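Local coordinates for protein aminotransferase, class I and II (Erwinia tasmaniensis, PDB 5Z0Q) that belongs to the class I and II aminotransferases, a family of pyridoxal-5'-phosphate enzymes, and carries pyridoxal-5'-phosphate covalently bound in its pocket, at residues 240-245 and 284-289. Numbering follows the deposited sequence.
Sequences KSFNIA and AAWREG. With PLP (pyridoxal-5'-phosphate), chain M.
One face of the Phe-242 ring is covered by CB of Ala-285, in a CH-pi contact 3.9 Å from the ring centroid and 21° off the normal, while Gly-289 O meets the ring's edge in plane. In this fold type I PLP-dependent enzyme, the loop between strands 232-236 and 250-253, which carries Lys-240, the residue joined to PLP, is thus packed against the C-terminal part of helix 276-288. The five-membered ring of Trp-286 meets the phenyl obliquely, planes at 77°, with CD1 3.8 Å from Phe-242 CE1. The Phe-242 ring reaches that helix with CG anti to its own carbonyl carbon (chi1 -63°), and Ile-244 adds a lighter touch, CD1 lying 4.2 Å from Ala-285 CB. No hydrogen bond crosses between the segments, but Ser-241 OG and Trp-286 NE1 both bond to Asp-209 OD2, so one carboxylate oxygen ties loop and helix together. Helix 49-59 adds Ile-51 against both Phe-242 and Ala-285. Two residues before the phenyl, the Lys-240 chain, bent at chi3 and chi4, meets PLP; Lys-240 NZ is hydrogen-bonded to Tyr-66 OH of the second subunit and is joined covalently to PLP C4A at 1.4 Å.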
loop_
_atom_site.group_PDB
_atom_site.type_symbol
_atom_site.label_atom_id
_atom_site.label_comp_id
_atom_site.label_asym_id
_atom_site.label_seq_id
_atom_site.Cartn_x
_atom_site.Cartn_y
_atom_site.Cartn_z
ATOM N N LYS A 240 7.413 -11.440 -8.321
ATOM C CA LYS A 240 7.450 -12.881 -8.527
ATOM C C LYS A 240 8.771 -13.360 -9.106
ATOM O O LYS A 240 9.154 -14.513 -8.880
ATOM C CB LYS A 240 6.305 -13.310 -9.445
ATOM C CG LYS A 240 4.938 -12.969 -8.900
ATOM C CD LYS A 240 3.846 -13.641 -9.702
ATOM C CE LYS A 240 2.874 -14.355 -8.787
ATOM N NZ LYS A 240 2.295 -13.438 -7.768
ATOM N N SER A 241 9.474 -12.502 -9.847
ATOM C CA SER A 241 10.761 -12.900 -10.405
ATOM C C SER A 241 11.779 -13.160 -9.305
ATOM O O SER A 241 12.612 -14.065 -9.424
ATOM C CB SER A 241 11.269 -11.818 -11.359
ATOM O OG SER A 241 10.233 -11.376 -12.221
ATOM N N PHE A 242 11.723 -12.382 -8.223
ATOM C CA PHE A 242 12.706 -12.467 -7.150
ATOM C C PHE A 242 12.075 -12.771 -5.797
ATOM O O PHE A 242 12.741 -12.612 -4.767
ATOM C CB PHE A 242 13.517 -11.170 -7.082
ATOM C CG PHE A 242 14.320 -10.897 -8.322
ATOM C CD1 PHE A 242 13.753 -10.243 -9.404
ATOM C CD2 PHE A 242 15.639 -11.310 -8.410
ATOM C CE1 PHE A 242 14.488 -10.000 -10.549
ATOM C CE2 PHE A 242 16.380 -11.070 -9.550
ATOM C CZ PHE A 242 15.804 -10.413 -10.622
ATOM N N ASN A 243 10.810 -13.196 -5.776
ATOM C CA ASN A 243 10.135 -13.643 -4.556
ATOM C C ASN A 243 10.095 -12.536 -3.500
ATOM O O ASN A 243 10.448 -12.740 -2.337
ATOM C CB ASN A 243 10.795 -14.910 -4.006
ATOM C CG ASN A 243 9.889 -15.679 -3.067
ATOM O OD1 ASN A 243 8.666 -15.541 -3.112
ATOM N ND2 ASN A 243 10.486 -16.502 -2.213
ATOM N N ILE A 244 9.654 -11.350 -3.917
ATOM C CA ILE A 244 9.536 -10.217 -3.005
ATOM C C ILE A 244 8.120 -9.656 -3.071
ATOM O O ILE A 244 7.911 -8.444 -2.945
ATOM C CB ILE A 244 10.582 -9.129 -3.318
ATOM C CG1 ILE A 244 10.508 -8.712 -4.788
ATOM C CG2 ILE A 244 11.983 -9.616 -2.966
ATOM C CD1 ILE A 244 11.455 -7.588 -5.145
ATOM N N ALA A 245 7.137 -10.538 -3.262
ATOM C CA ALA A 245 5.746 -10.105 -3.281
ATOM C C ALA A 245 5.278 -9.609 -1.919
ATOM O O ALA A 245 4.329 -8.819 -1.855
ATOM C CB ALA A 245 4.847 -11.245 -3.763
ATOM N N ALA A 284 17.450 -3.275 -6.196
ATOM C CA ALA A 284 18.523 -4.265 -6.162
ATOM C C ALA A 284 18.147 -5.531 -6.920
ATOM O O ALA A 284 19.028 -6.220 -7.449
ATOM C CB ALA A 284 18.882 -4.600 -4.715
ATOM N N ALA A 285 16.854 -5.854 -6.985
ATOM C CA ALA A 285 16.422 -7.036 -7.721
ATOM C C ALA A 285 16.730 -6.898 -9.206
ATOM O O ALA A 285 17.331 -7.790 -9.815
ATOM C CB ALA A 285 14.928 -7.274 -7.500
ATOM N N TRP A 286 16.333 -5.777 -9.805
ATOM C CA TRP A 286 16.536 -5.563 -11.231
ATOM C C TRP A 286 17.904 -4.986 -11.568
ATOM O O TRP A 286 18.302 -5.031 -12.739
ATOM C CB TRP A 286 15.445 -4.640 -11.786
ATOM C CG TRP A 286 14.188 -5.362 -12.161
ATOM C CD1 TRP A 286 14.032 -6.709 -12.313
ATOM C CD2 TRP A 286 12.908 -4.776 -12.429
ATOM N NE1 TRP A 286 12.735 -6.999 -12.662
ATOM C CE2 TRP A 286 12.024 -5.830 -12.739
ATOM C CE3 TRP A 286 12.424 -3.464 -12.437
ATOM C CZ2 TRP A 286 10.684 -5.612 -13.054
ATOM C CZ3 TRP A 286 11.092 -3.251 -12.751
ATOM C CH2 TRP A 286 10.239 -4.319 -13.055
ATOM N N ARG A 287 18.633 -4.451 -10.588
ATOM C CA ARG A 287 19.939 -3.869 -10.878
ATOM C C ARG A 287 21.055 -4.906 -10.865
ATOM O O ARG A 287 21.911 -4.903 -11.757
ATOM C CB ARG A 287 20.265 -2.751 -9.881
ATOM C CG ARG A 287 21.318 -1.775 -10.386
ATOM C CD ARG A 287 21.935 -0.943 -9.268
ATOM N NE ARG A 287 20.954 -0.127 -8.558
ATOM C CZ ARG A 287 20.556 -0.355 -7.310
ATOM N NH1 ARG A 287 21.057 -1.377 -6.628
ATOM N NH2 ARG A 287 19.661 0.441 -6.740
ATOM N N GLU A 288 21.069 -5.799 -9.870
ATOM C CA GLU A 288 22.165 -6.751 -9.738
ATOM C C GLU A 288 21.704 -8.162 -9.391
ATOM O O GLU A 288 22.542 -8.994 -9.019
ATOM C CB GLU A 288 23.165 -6.260 -8.682
ATOM C CG GLU A 288 23.919 -5.001 -9.086
ATOM C CD GLU A 288 24.587 -4.317 -7.912
ATOM O OE1 GLU A 288 25.335 -3.342 -8.141
ATOM O OE2 GLU A 288 24.360 -4.750 -6.763
ATOM N N GLY A 289 20.414 -8.464 -9.498
ATOM C CA GLY A 289 19.919 -9.791 -9.211
ATOM C C GLY A 289 19.806 -10.713 -10.400
ATOM O O GLY A 289 19.316 -11.837 -10.256
HETATM N N1 PLP M . -0.542 -10.640 -11.458
HETATM C C2 PLP M . -0.518 -11.999 -11.702
HETATM C C2A PLP M . -1.008 -12.535 -13.015
HETATM C C3 PLP M . -0.035 -12.871 -10.733
HETATM O O3 PLP M . -0.011 -14.220 -10.976
HETATM C C4 PLP M . 0.421 -12.374 -9.518
HETATM C C4A PLP M . 1.102 -13.287 -8.541
HETATM C C5 PLP M . 0.390 -11.005 -9.277
HETATM C C6 PLP M . -0.091 -10.140 -10.253
HETATM C C5A PLP M . 0.890 -10.475 -7.952
HETATM O O4P PLP M . 0.330 -9.212 -7.668
HETATM P P PLP M . 0.494 -8.588 -6.193
HETATM O O1P PLP M . 0.094 -9.619 -5.164
HETATM O O2P PLP M . -0.384 -7.366 -6.049
HETATM O O3P PLP M . 1.941 -8.203 -5.994
#